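Local coordinates for protein putative nucleotidyltransferase (Sulfolobus solfataricus P2, PDB 2RFF) that is a putative nucleotidyltransferase, probably transferring nucleotidyl groups to an acceptor that is not known, at residues K20-E25 / I55-K60; F39-R44 / D49-D54; Y72-F77 / Y84-E89; K98-F101 / E105-F108. One frame throughout, in Å; residues are numbered along the deposited sequence. Where two conformers were deposited one is given.

Interaction 1 (K20-E25 / I55-K60); sequences KEIVEE and ILFVFK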
loop_
_atom_site.group_PDB
_atom_site.type_symbol
_atom_site.label_atom_id
_atom_site.label_comp_id
_atom_site.label_asym_id
_atom_site.label_seq_id
_atom_site.Cartn_x
_atom_site.Cartn_y
_atom_site.Cartn_z
ATOM N N LYS A 20 -2.345 -3.578 -6.365
ATOM C CA LYS A 20 -3.627 -4.309 -6.338
ATOM C C LYS A 20 -3.404 -5.816 -6.227
ATOM O O LYS A 20 -4.028 -6.468 -5.405
ATOM C CB LYS A 20 -4.521 -4.000 -7.552
ATOM C CG LYS A 20 -5.790 -4.895 -7.693
ATOM C CD LYS A 20 -6.664 -4.504 -8.854
ATOM C CE LYS A 20 -7.803 -5.506 -9.098
ATOM N NZ LYS A 20 -8.803 -5.613 -7.990
ATOM N N GLU A 21 -2.525 -6.376 -7.077
ATOM C CA GLU A 21 -2.219 -7.809 -7.047
ATOM C C GLU A 21 -1.697 -8.235 -5.670
ATOM O O GLU A 21 -2.129 -9.246 -5.117
ATOM C CB GLU A 21 -1.160 -8.176 -8.069
ATOM C CG GLU A 21 -1.521 -8.064 -9.513
ATOM C CD GLU A 21 -0.343 -8.478 -10.440
ATOM O OE1 GLU A 21 0.491 -9.362 -10.078
ATOM O OE2 GLU A 21 -0.259 -7.918 -11.546
ATOM N N ILE A 22 -0.772 -7.451 -5.118
ATOM C CA ILE A 22 -0.201 -7.763 -3.809
ATOM C C ILE A 22 -1.301 -7.732 -2.748
ATOM O O ILE A 22 -1.370 -8.647 -1.924
ATOM C CB ILE A 22 0.959 -6.779 -3.440
ATOM C CG1 ILE A 22 2.162 -7.019 -4.387
ATOM C CG2 ILE A 22 1.398 -6.931 -1.960
ATOM C CD1 ILE A 22 3.267 -5.961 -4.311
ATOM N N VAL A 23 -2.137 -6.685 -2.782
ATOM C CA VAL A 23 -3.235 -6.521 -1.770
ATOM C C VAL A 23 -4.253 -7.663 -1.885
ATOM O O VAL A 23 -4.723 -8.171 -0.877
ATOM C CB VAL A 23 -3.906 -5.140 -1.856
ATOM C CG1 VAL A 23 -5.155 -5.112 -0.971
ATOM C CG2 VAL A 23 -2.849 -4.053 -1.485
ATOM N N GLU A 24 -4.582 -8.073 -3.107
ATOM C CA GLU A 24 -5.502 -9.213 -3.307
ATOM C C GLU A 24 -5.020 -10.459 -2.591
ATOM O O GLU A 24 -5.790 -11.143 -1.936
ATOM C CB GLU A 24 -5.667 -9.539 -4.808
ATOM C CG GLU A 24 -6.537 -8.528 -5.482
ATOM C CD GLU A 24 -6.707 -8.713 -6.976
ATOM O OE1 GLU A 24 -5.774 -9.230 -7.656
ATOM O OE2 GLU A 24 -7.802 -8.292 -7.458
ATOM N N GLU A 25 -3.727 -10.710 -2.683
ATOM C CA GLU A 25 -3.133 -11.878 -2.069
ATOM C C GLU A 25 -3.123 -11.765 -0.555
ATOM O O GLU A 25 -3.522 -12.683 0.139
ATOM C CB GLU A 25 -1.713 -12.119 -2.589
ATOM C CG GLU A 25 -1.697 -12.436 -4.062
ATOM C CD GLU A 25 -0.321 -12.529 -4.623
ATOM O OE1 GLU A 25 0.666 -12.568 -3.880
ATOM O OE2 GLU A 25 -0.213 -12.574 -5.854
ATOM N N ILE A 55 3.436 0.950 0.224
ATOM C CA ILE A 55 2.178 0.356 0.624
ATOM C C ILE A 55 2.125 0.216 2.128
ATOM O O ILE A 55 3.005 -0.392 2.719
ATOM C CB ILE A 55 1.993 -1.032 -0.024
ATOM C CG1 ILE A 55 2.105 -0.939 -1.564
ATOM C CG2 ILE A 55 0.606 -1.608 0.384
ATOM C CD1 ILE A 55 1.956 -2.314 -2.208
ATOM N N LEU A 56 1.082 0.781 2.736
ATOM C CA LEU A 56 0.815 0.659 4.173
ATOM C C LEU A 56 -0.291 -0.372 4.362
ATOM O O LEU A 56 -1.416 -0.147 3.919
ATOM C CB LEU A 56 0.416 2.000 4.794
ATOM C CG LEU A 56 -0.142 1.911 6.215
ATOM C CD1 LEU A 56 0.878 1.273 7.149
ATOM C CD2 LEU A 56 -0.645 3.264 6.678
ATOM N N PHE A 57 0.036 -1.484 5.019
ATOM C CA PHE A 57 -0.951 -2.512 5.343
ATOM C C PHE A 57 -1.422 -2.239 6.779
ATOM O O PHE A 57 -0.584 -2.170 7.686
ATOM C CB PHE A 57 -0.333 -3.898 5.268
ATOM C CG PHE A 57 0.190 -4.280 3.945
ATOM C CD1 PHE A 57 -0.649 -4.875 3.044
ATOM C CD2 PHE A 57 1.508 -4.065 3.613
ATOM C CE1 PHE A 57 -0.199 -5.291 1.823
ATOM C CE2 PHE A 57 1.987 -4.504 2.364
ATOM C CZ PHE A 57 1.134 -5.088 1.476
ATOM N N VAL A 58 -2.728 -2.199 6.974
ATOM C CA VAL A 58 -3.340 -1.877 8.291
ATOM C C VAL A 58 -4.185 -3.070 8.717
ATOM O O VAL A 58 -5.124 -3.414 8.030
ATOM C CB VAL A 58 -4.184 -0.576 8.340
ATOM C CG1 VAL A 58 -4.726 -0.271 9.781
ATOM C CG2 VAL A 58 -3.342 0.558 7.834
ATOM N N PHE A 59 -3.780 -3.723 9.805
ATOM C CA PHE A 59 -4.424 -4.927 10.331
ATOM C C PHE A 59 -5.087 -4.672 11.653
ATOM O O PHE A 59 -4.611 -3.866 12.414
ATOM C CB PHE A 59 -3.407 -6.049 10.600
ATOM C CG PHE A 59 -2.718 -6.605 9.367
ATOM C CD1 PHE A 59 -1.601 -5.994 8.836
ATOM C CD2 PHE A 59 -3.119 -7.826 8.803
ATOM C CE1 PHE A 59 -0.910 -6.569 7.712
ATOM C CE2 PHE A 59 -2.472 -8.374 7.678
ATOM C CZ PHE A 59 -1.367 -7.745 7.150
ATOM N N LYS A 60 -6.168 -5.391 11.918
ATOM C CA LYS A 60 -6.796 -5.358 13.246
ATOM C C LYS A 60 -6.081 -6.343 14.163
ATOM O O LYS A 60 -5.617 -7.373 13.718
ATOM C CB LYS A 60 -8.286 -5.724 13.160
ATOM C CG LYS A 60 -9.029 -4.758 12.274
ATOM C CD LYS A 60 -10.533 -4.718 12.469
ATOM C CE LYS A 60 -11.279 -5.735 11.669
ATOM N NZ LYS A 60 -12.791 -5.523 11.806
#
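Ile22 and Val23 of helix 6-29 meet Ile55 and Phe57 of strand 53-59 through carbon atoms alone. The closest approach is Ile22 CG2 to Phe57 CZ, 3.9 Å; the methyl lies near the ring plane, at its edge, and the two side chains cross at about a right angle. In Ile22 the CG2 branch stands opposite the backbone N while CG1 lies opposite the carbonyl carbon (chi1 -68°). This splits the work: CG2 meets the ring, and the CG1 arm carries CD1 to within 4.4 Å of Ile55 CD1. Val23 CG2 comes obliquely to Phe57 CE1, at 4.4 Å. Within the strand, CG2 of Ile55 covers part of one face of the Phe57 ring, 3.7 Å above its plane and displaced toward the rim, so the aromatic group is bordered by aliphatic carbon from both elements.

The backbones are spaced as in helix-on-sheet packing of an alpha/beta fold. The short axes come no nearer than 10.9 Å and run almost parallel, at 17°. Val36 of the neighbouring strand 33-39 touches both Val23 and Ile55, continuing the apolar layer, and Phe57 is paired by backbone hydrogen bonds with Ile85 and Leu87.

The polar links lie on the two flanks of the helix, clear of the strand: on one, Lys20 NZ forms a salt bridge with Glu24 OE2 (2.9 Å), approaching from above the carboxylate plane; on the other, Glu21 and Glu25 form salt bridges with Arg79.

Interaction 2 (F39-R44 / D49-D54); sequences FGSRAR and DTSDID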
loop_
_atom_site.group_PDB
_atom_site.type_symbol
_atom_site.label_atom_id
_atom_site.label_comp_id
_atom_site.label_asym_id
_atom_site.label_seq_id
_atom_site.Cartn_x
_atom_site.Cartn_y
_atom_site.Cartn_z
ATOM N N PHE A 39 1.241 5.384 0.355
ATOM C CA PHE A 39 1.911 6.538 0.918
ATOM C C PHE A 39 3.099 6.890 0.043
ATOM O O PHE A 39 3.281 6.310 -1.033
ATOM C CB PHE A 39 2.256 6.341 2.412
ATOM C CG PHE A 39 3.351 5.324 2.714
ATOM C CD1 PHE A 39 3.061 3.981 2.825
ATOM C CD2 PHE A 39 4.638 5.740 3.007
ATOM C CE1 PHE A 39 4.079 3.038 3.133
ATOM C CE2 PHE A 39 5.641 4.826 3.357
ATOM C CZ PHE A 39 5.369 3.476 3.412
ATOM N N GLY A 40 3.842 7.902 0.457
ATOM C CA GLY A 40 5.016 8.320 -0.278
ATOM C C GLY A 40 4.695 9.118 -1.523
ATOM O O GLY A 40 3.594 9.621 -1.690
ATOM N N SER A 41 5.669 9.204 -2.426
ATOM C CA SER A 41 5.560 10.120 -3.582
ATOM C C SER A 41 4.436 9.812 -4.536
ATOM O O SER A 41 3.895 10.736 -5.144
ATOM C CB SER A 41 6.876 10.220 -4.342
ATOM O OG SER A 41 7.237 8.993 -4.881
ATOM N N ARG A 42 4.088 8.522 -4.680
ATOM C CA ARG A 42 2.956 8.139 -5.555
ATOM C C ARG A 42 1.595 8.501 -4.964
ATOM O O ARG A 42 0.625 8.554 -5.684
ATOM C CB ARG A 42 3.038 6.686 -6.031
ATOM C CG ARG A 42 4.227 6.449 -6.988
ATOM C CD ARG A 42 4.280 5.037 -7.536
ATOM N NE ARG A 42 5.424 4.878 -8.434
ATOM C CZ ARG A 42 5.479 5.320 -9.691
ATOM N NH1 ARG A 42 4.469 5.907 -10.289
ATOM N NH2 ARG A 42 6.582 5.153 -10.380
ATOM N N ALA A 43 1.528 8.724 -3.654
ATOM C CA ALA A 43 0.318 9.282 -3.027
ATOM C C ALA A 43 0.322 10.801 -3.101
ATOM O O ALA A 43 -0.712 11.403 -3.376
ATOM C CB ALA A 43 0.204 8.867 -1.571
ATOM N N ARG A 44 1.476 11.422 -2.864
ATOM C CA ARG A 44 1.572 12.896 -2.808
ATOM C C ARG A 44 1.489 13.579 -4.166
ATOM O O ARG A 44 0.872 14.631 -4.313
ATOM C CB ARG A 44 2.866 13.324 -2.144
ATOM C CG ARG A 44 3.092 12.796 -0.738
ATOM C CD ARG A 44 4.356 13.343 -0.146
ATOM N NE ARG A 44 5.608 12.992 -0.852
ATOM C CZ ARG A 44 6.507 12.069 -0.483
ATOM N NH1 ARG A 44 6.380 11.372 0.627
ATOM N NH2 ARG A 44 7.593 11.884 -1.200
ATOM N N ASP A 49 8.850 8.598 -12.896
ATOM C CA ASP A 49 8.494 7.318 -13.523
ATOM C C ASP A 49 9.231 6.108 -12.884
ATOM O O ASP A 49 8.715 5.007 -12.874
ATOM C CB ASP A 49 8.676 7.327 -15.060
ATOM C CG ASP A 49 10.103 7.634 -15.517
ATOM O OD1 ASP A 49 10.976 8.018 -14.726
ATOM O OD2 ASP A 49 10.341 7.502 -16.738
ATOM N N THR A 50 10.409 6.336 -12.323
ATOM C CA THR A 50 11.222 5.308 -11.655
ATOM C C THR A 50 10.937 5.109 -10.147
ATOM O O THR A 50 11.555 4.271 -9.471
ATOM C CB THR A 50 12.731 5.685 -11.787
ATOM O OG1 THR A 50 12.918 7.036 -11.346
ATOM C CG2 THR A 50 13.192 5.571 -13.252
ATOM N N SER A 51 10.040 5.905 -9.587
ATOM C CA SER A 51 9.746 5.825 -8.165
ATOM C C SER A 51 9.126 4.507 -7.765
ATOM O O SER A 51 8.415 3.857 -8.560
ATOM C CB SER A 51 8.799 6.951 -7.730
ATOM O OG SER A 51 9.360 8.228 -7.940
ATOM N N ASP A 52 9.457 4.068 -6.545
ATOM C CA ASP A 52 8.809 2.853 -6.063
ATOM C C ASP A 52 7.380 3.219 -5.668
ATOM O O ASP A 52 6.946 4.384 -5.816
ATOM C CB ASP A 52 9.593 2.181 -4.936
ATOM C CG ASP A 52 9.713 3.028 -3.710
ATOM O OD1 ASP A 52 9.074 4.100 -3.630
ATOM O OD2 ASP A 52 10.475 2.597 -2.826
ATOM N N ILE A 53 6.620 2.214 -5.259
ATOM C CA ILE A 53 5.282 2.480 -4.692
ATOM C C ILE A 53 5.380 1.996 -3.232
ATOM O O ILE A 53 5.930 0.926 -2.934
ATOM C CB ILE A 53 4.098 1.885 -5.473
ATOM C CG1 ILE A 53 2.784 2.411 -4.887
ATOM C CG2 ILE A 53 4.076 0.362 -5.421
ATOM C CD1 ILE A 53 1.602 2.207 -5.827
ATOM N N ASP A 54 4.863 2.806 -2.317
ATOM C CA ASP A 54 4.900 2.522 -0.884
ATOM C C ASP A 54 3.516 2.129 -0.404
ATOM O O ASP A 54 2.557 2.893 -0.583
ATOM C CB ASP A 54 5.391 3.754 -0.146
ATOM C CG ASP A 54 6.803 4.111 -0.490
ATOM O OD1 ASP A 54 7.660 3.218 -0.605
ATOM O OD2 ASP A 54 7.101 5.301 -0.655
HETATM O O HOH W 1 4.556 5.677 -3.274
HETATM O O HOH W 2 8.255 8.355 -1.538
HETATM O O HOH W 3 7.225 6.464 -3.869
#
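Phe39 lies flat on Asp54: CB of the aspartate stands 3.4 Å from the ring centroid and only 6° off the ring normal, a CH-pi contact over the centre of one face. With chi1 at 70°, CG of Phe39 is held between the backbone N and the carbonyl carbon, which turns the ring over Asp54. The backbones are joined here too, Phe39 N donating to Asp54 O at 3.0 Å.

Gly40, with a positive phi, is the N-cap of helix 41-44, and its O receives the amides of Ala43 and Arg44. Its CA passes 3.7 Å from Asp54 OD2. The run from Gly40-Ser41 to Asp52-x-Asp54 matches the G-S and D-x-D signature of the polymerase beta-type nucleotidyltransferases. In relatives those aspartates bind metal, so this end of the sheet is probably the active site.

Ser41 acts mainly through water: its N donates to one molecule that reaches weakly to Asp54 OD2, and its OG lies 2.7 Å from another that appears to donate to Asp52 O. A third water receives the N-H groups of Arg42 and Asp54 and donates to Phe39 O.

Arg42 reaches across as an extended chain. Its NE and NH2 grip Ser51 O from the same face of the carbonyl, at 3.2 and 2.9 Å, with that oxygen in the guanidinium plane. Bonds from NE to Asp52 O and from NH2 to Asp49 O are weak. CD packs on Ile53 CB, 3.8 Å. Gln12 and Ser11 of helix 6-29 hold NH1.

Interaction 3 (Y72-F77 / Y84-E89); sequences YMVSRF and YIVLDE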
loop_
_atom_site.group_PDB
_atom_site.type_symbol
_atom_site.label_atom_id
_atom_site.label_comp_id
_atom_site.label_asym_id
_atom_site.label_seq_id
_atom_site.Cartn_x
_atom_site.Cartn_y
_atom_site.Cartn_z
ATOM N N TYR A 72 7.263 -10.231 8.648
ATOM C CA TYR A 72 7.120 -11.647 8.217
ATOM C C TYR A 72 5.703 -11.908 7.714
ATOM O O TYR A 72 5.529 -12.764 6.875
ATOM C CB TYR A 72 7.491 -12.582 9.384
ATOM C CG TYR A 72 7.705 -14.072 9.064
ATOM C CD1 TYR A 72 8.882 -14.495 8.426
ATOM C CD2 TYR A 72 6.775 -15.070 9.467
ATOM C CE1 TYR A 72 9.115 -15.874 8.166
ATOM C CE2 TYR A 72 6.990 -16.455 9.174
ATOM C CZ TYR A 72 8.167 -16.840 8.553
ATOM O OH TYR A 72 8.405 -18.164 8.264
HETATM N N MSE A 73 4.691 -11.164 8.210
HETATM C CA MSE A 73 3.292 -11.347 7.752
HETATM C C MSE A 73 3.109 -11.122 6.261
HETATM O O MSE A 73 2.358 -11.840 5.600
HETATM C CB MSE A 73 2.291 -10.373 8.408
HETATM C CG MSE A 73 2.165 -10.380 9.923
HETATM SE SE MSE A 73 0.871 -9.152 10.590
HETATM C CE MSE A 73 -0.676 -10.081 9.878
ATOM N N VAL A 74 3.778 -10.104 5.730
ATOM C CA VAL A 74 3.626 -9.726 4.318
ATOM C C VAL A 74 4.830 -9.940 3.429
ATOM O O VAL A 74 4.679 -9.923 2.223
ATOM C CB VAL A 74 3.143 -8.249 4.207
ATOM C CG1 VAL A 74 1.832 -8.077 5.012
ATOM C CG2 VAL A 74 4.204 -7.227 4.677
ATOM N N SER A 75 6.007 -10.164 4.015
ATOM C CA SER A 75 7.274 -10.287 3.269
ATOM C C SER A 75 7.211 -11.074 1.998
ATOM O O SER A 75 7.630 -10.584 0.940
ATOM C CB SER A 75 8.348 -10.921 4.154
ATOM O OG SER A 75 9.571 -10.977 3.443
ATOM N N ARG A 76 6.669 -12.283 2.094
ATOM C CA ARG A 76 6.630 -13.156 0.902
ATOM C C ARG A 76 5.738 -12.723 -0.253
ATOM O O ARG A 76 5.884 -13.233 -1.354
ATOM C CB ARG A 76 6.326 -14.614 1.248
ATOM C CG ARG A 76 4.940 -14.955 1.670
ATOM C CD ARG A 76 4.839 -16.464 1.683
ATOM N NE ARG A 76 3.700 -16.892 2.470
ATOM C CZ ARG A 76 2.448 -16.982 2.039
ATOM N NH1 ARG A 76 2.097 -16.638 0.804
ATOM N NH2 ARG A 76 1.526 -17.419 2.891
ATOM N N PHE A 77 4.828 -11.796 0.001
ATOM C CA PHE A 77 3.955 -11.256 -1.019
ATOM C C PHE A 77 4.560 -10.074 -1.755
ATOM O O PHE A 77 4.023 -9.672 -2.781
ATOM C CB PHE A 77 2.646 -10.773 -0.379
ATOM C CG PHE A 77 1.882 -11.851 0.345
ATOM C CD1 PHE A 77 0.959 -12.649 -0.309
ATOM C CD2 PHE A 77 2.039 -12.016 1.713
ATOM C CE1 PHE A 77 0.233 -13.642 0.389
ATOM C CE2 PHE A 77 1.340 -12.991 2.413
ATOM C CZ PHE A 77 0.422 -13.807 1.743
ATOM N N TYR A 84 7.148 -1.109 1.963
ATOM C CA TYR A 84 5.938 -1.209 2.777
ATOM C C TYR A 84 6.127 -0.924 4.258
ATOM O O TYR A 84 7.240 -0.930 4.777
ATOM C CB TYR A 84 5.345 -2.644 2.561
ATOM C CG TYR A 84 6.172 -3.710 3.209
ATOM C CD1 TYR A 84 7.235 -4.295 2.533
ATOM C CD2 TYR A 84 5.944 -4.092 4.539
ATOM C CE1 TYR A 84 8.030 -5.260 3.155
ATOM C CE2 TYR A 84 6.738 -5.045 5.167
ATOM C CZ TYR A 84 7.768 -5.639 4.460
ATOM O OH TYR A 84 8.550 -6.574 5.090
ATOM N N ILE A 85 4.998 -0.732 4.908
ATOM C CA ILE A 85 4.911 -0.633 6.374
ATOM C C ILE A 85 3.689 -1.474 6.796
ATOM O O ILE A 85 2.682 -1.483 6.084
ATOM C CB ILE A 85 4.703 0.810 6.905
ATOM C CG1 ILE A 85 5.940 1.645 6.557
ATOM C CG2 ILE A 85 4.466 0.868 8.456
ATOM C CD1 ILE A 85 5.801 3.098 6.879
ATOM N N VAL A 86 3.779 -2.133 7.955
ATOM C CA VAL A 86 2.672 -2.864 8.534
ATOM C C VAL A 86 2.347 -2.191 9.885
ATOM O O VAL A 86 3.218 -2.098 10.755
ATOM C CB VAL A 86 3.003 -4.344 8.784
ATOM C CG1 VAL A 86 1.886 -5.065 9.570
ATOM C CG2 VAL A 86 3.294 -5.125 7.464
ATOM N N LEU A 87 1.091 -1.806 10.064
ATOM C CA LEU A 87 0.613 -1.112 11.278
ATOM C C LEU A 87 -0.689 -1.710 11.749
ATOM O O LEU A 87 -1.440 -2.308 10.990
ATOM C CB LEU A 87 0.409 0.421 11.111
ATOM C CG LEU A 87 1.668 1.220 10.760
ATOM C CD1 LEU A 87 1.308 2.692 10.588
ATOM C CD2 LEU A 87 2.784 1.035 11.814
ATOM N N ASP A 88 -0.926 -1.551 13.037
ATOM C CA ASP A 88 -2.216 -1.858 13.633
ATOM C C ASP A 88 -3.166 -0.694 13.319
ATOM O O ASP A 88 -2.726 0.455 13.097
ATOM C CB ASP A 88 -2.051 -1.949 15.159
ATOM C CG ASP A 88 -3.285 -2.384 15.855
ATOM O OD1 ASP A 88 -3.702 -3.533 15.769
ATOM O OD2 ASP A 88 -3.897 -1.559 16.565
ATOM N N GLU A 89 -4.464 -1.005 13.330
ATOM C CA GLU A 89 -5.571 -0.025 13.204
ATOM C C GLU A 89 -5.380 1.264 14.044
ATOM O O GLU A 89 -5.641 2.396 13.592
ATOM C CB GLU A 89 -6.897 -0.734 13.583
ATOM C CG GLU A 89 -6.963 -1.292 15.035
ATOM C CD GLU A 89 -8.006 -2.402 15.271
ATOM O OE1 GLU A 89 -9.034 -2.458 14.542
ATOM O OE2 GLU A 89 -7.770 -3.231 16.203
#
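Val74 drives one methyl, CG2, into the angle between Tyr84 and Val86, and this is where the contact is tight. The methyl lies 3.4 Å from Tyr84 CE2 and 3.6 Å from CD2, approaching the ring obliquely, while 3.6 Å separates it from Val86 CG2. The two valines reach toward each other tip to tip, and CG1 of Val74 adds a looser touch to the same Val86 methyl. In Tyr84 a chi1 of 71° sets CG between the backbone N and the carbonyl carbon, which brings the ring to Val74. Val26 of helix 6-29 also packs on Val74.

The flanks are slacker. Met73, present as selenomethionine, brings SE only to 4.3 Å from Val86 CG1 and leans also on Phe59. At the exposed margin Ser75 passes the phenol end of Tyr84, its CB 4.5 Å from OH. A 1,2-ethanediol, probably from the crystallisation liquor, has its nearest atom about 4 Å from the Tyr84 side chain.

Nearest CA atoms are Val74 and Val86, 8.1 Å apart, a spacing that fits a helix laid on a sheet. Helix 67-74 here covers strand 82-88, the edge strand it leads into, in the beta-alpha-beta unit that connects it with the parallel strand 53-59.

Interaction 4 (K98-F101 / E105-F108); sequences KVLF and EKGF. With EDO (1,2-ethanediol), chain B.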
loop_
_atom_site.group_PDB
_atom_site.type_symbol
_atom_site.label_atom_id
_atom_site.label_comp_id
_atom_site.label_asym_id
_atom_site.label_seq_id
_atom_site.Cartn_x
_atom_site.Cartn_y
_atom_site.Cartn_z
ATOM N N LYS A 98 -1.302 10.091 2.950
ATOM C CA LYS A 98 -1.627 8.783 2.352
ATOM C C LYS A 98 -2.989 8.765 1.693
ATOM O O LYS A 98 -3.851 9.581 2.011
ATOM C CB LYS A 98 -1.494 7.698 3.407
ATOM C CG LYS A 98 -2.354 7.856 4.652
ATOM C CD LYS A 98 -2.050 6.737 5.649
ATOM C CE LYS A 98 -3.070 6.686 6.798
ATOM N NZ LYS A 98 -3.071 7.938 7.556
ATOM N N VAL A 99 -3.154 7.807 0.777
ATOM C CA VAL A 99 -4.356 7.612 -0.019
ATOM C C VAL A 99 -4.955 6.243 0.282
ATOM O O VAL A 99 -4.240 5.267 0.276
ATOM C CB VAL A 99 -4.024 7.666 -1.528
ATOM C CG1 VAL A 99 -5.191 7.126 -2.378
ATOM C CG2 VAL A 99 -3.633 9.072 -1.907
ATOM N N LEU A 100 -6.254 6.195 0.604
ATOM C CA LEU A 100 -6.939 4.936 0.838
ATOM C C LEU A 100 -7.027 4.160 -0.498
ATOM O O LEU A 100 -7.561 4.609 -1.503
ATOM C CB LEU A 100 -8.300 5.148 1.498
ATOM C CG LEU A 100 -9.047 3.879 1.909
ATOM C CD1 LEU A 100 -8.418 3.199 3.097
ATOM C CD2 LEU A 100 -10.522 4.213 2.227
ATOM N N PHE A 101 -6.493 2.954 -0.458
ATOM C CA PHE A 101 -6.383 2.115 -1.633
ATOM C C PHE A 101 -7.410 0.998 -1.590
ATOM O O PHE A 101 -7.964 0.634 -2.624
ATOM C CB PHE A 101 -4.957 1.545 -1.685
ATOM C CG PHE A 101 -4.612 0.772 -2.945
ATOM C CD1 PHE A 101 -4.529 1.448 -4.157
ATOM C CD2 PHE A 101 -4.295 -0.588 -2.882
ATOM C CE1 PHE A 101 -4.161 0.755 -5.302
ATOM C CE2 PHE A 101 -3.945 -1.292 -4.046
ATOM C CZ PHE A 101 -3.898 -0.625 -5.258
ATOM N N GLU A 105 -14.498 -3.362 3.831
ATOM C CA GLU A 105 -15.914 -3.034 3.596
ATOM C C GLU A 105 -16.152 -2.233 2.300
ATOM O O GLU A 105 -17.304 -2.006 1.929
ATOM C CB GLU A 105 -16.525 -2.324 4.796
ATOM C CG GLU A 105 -16.463 -3.150 6.095
ATOM C CD GLU A 105 -15.131 -3.081 6.849
ATOM O OE1 GLU A 105 -14.166 -2.422 6.377
ATOM O OE2 GLU A 105 -15.067 -3.683 7.948
ATOM N N LYS A 106 -15.079 -1.864 1.595
ATOM C CA LYS A 106 -15.163 -1.125 0.324
ATOM C C LYS A 106 -14.560 -1.831 -0.885
ATOM O O LYS A 106 -14.839 -1.422 -1.996
ATOM C CB LYS A 106 -14.433 0.216 0.451
ATOM C CG LYS A 106 -14.928 1.143 1.566
ATOM C CD LYS A 106 -14.273 2.537 1.464
ATOM C CE LYS A 106 -14.909 3.527 2.447
ATOM N NZ LYS A 106 -14.180 4.844 2.482
ATOM N N GLY A 107 -13.760 -2.877 -0.683
ATOM C CA GLY A 107 -12.957 -3.417 -1.788
ATOM C C GLY A 107 -11.944 -2.351 -2.197
ATOM O O GLY A 107 -11.582 -1.509 -1.408
ATOM N N PHE A 108 -11.498 -2.361 -3.439
ATOM C CA PHE A 108 -10.556 -1.341 -3.924
ATOM C C PHE A 108 -11.250 -0.022 -4.236
ATOM O O PHE A 108 -12.358 -0.011 -4.751
ATOM C CB PHE A 108 -9.774 -1.832 -5.133
ATOM C CG PHE A 108 -8.887 -2.959 -4.815
ATOM C CD1 PHE A 108 -7.606 -2.715 -4.327
ATOM C CD2 PHE A 108 -9.345 -4.274 -4.889
ATOM C CE1 PHE A 108 -6.754 -3.792 -3.969
ATOM C CE2 PHE A 108 -8.492 -5.342 -4.551
ATOM C CZ PHE A 108 -7.203 -5.078 -4.060
HETATM C C1 EDO B . -17.500 -6.252 8.326
HETATM O O1 EDO B . -16.938 -5.198 9.119
HETATM C C2 EDO B . -16.410 -6.803 7.413
HETATM O O2 EDO B . -15.482 -7.636 8.101
#
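The beta hairpin of strands 98-103 and 107-108 brings Phe101 against Phe108 and Leu100 against Lys106 at the margin of the sheet. Its return strand is irregular: Lys106 and Gly107 both face Lys103, a classic beta bulge, and Gly107 takes the positive phi of 65° there.

On the side turned to helix 6-29 the two rings form an offset edge-to-face pair. The edge of Phe108 is directed at the face of Phe101, with planes at 80° and centroids 5.6 Å apart. The shortest link is Phe101 CE2 to Phe108 CE1, 3.8 Å, and CE2 sits near the plane of the Phe108 ring. Phe101 has CG opposite its backbone N (chi1 -173°), which directs the ring toward helix 6-29, where Leu16 and Ala19 pack on it; Lys20 and Val23 of the same helix touch Phe108. The backbones are close at the same level: Phe108 CA makes a CA-H...O contact with Phe101 O at 3.5 Å.

Leu100 meets Lys106 in a more exposed setting. The lysine is extended beyond CG and crosses the leucine at about a right angle; both its CD (4.2 Å) and its NZ (3.7 Å) pass Leu100 CD2. At the turn, Glu105 OE2 accepts a hydrogen bond of 2.7 Å from O1 of a 1,2-ethanediol, probably a crystallisation additive.

Interaction 1 is the core contact, all four touching residues buried; interactions 2 and 3 are partly buried, and interaction 4 lies at the surface. Strand 53-59 serves both 1 and 2: its Ile55-Phe57 part packs on helix 6-29, whereas its Asp54 end meets Phe39 and the N-terminus of helix 41-44. Chemistry follows position, apolar in 1 and 3, with backbone carbonyls, arginine and water in 2, and an aromatic pair beside a lysine-leucine contact in 4. Interactions 1 and 3 sit on neighbouring strands of the sheet, and interaction 4 meets 1 where Phe108 touches Val23. Interactions 2 and 3 lie on opposite sides of the chain's centre, about 18 Å between centres, yet Phe39 touches Ile85.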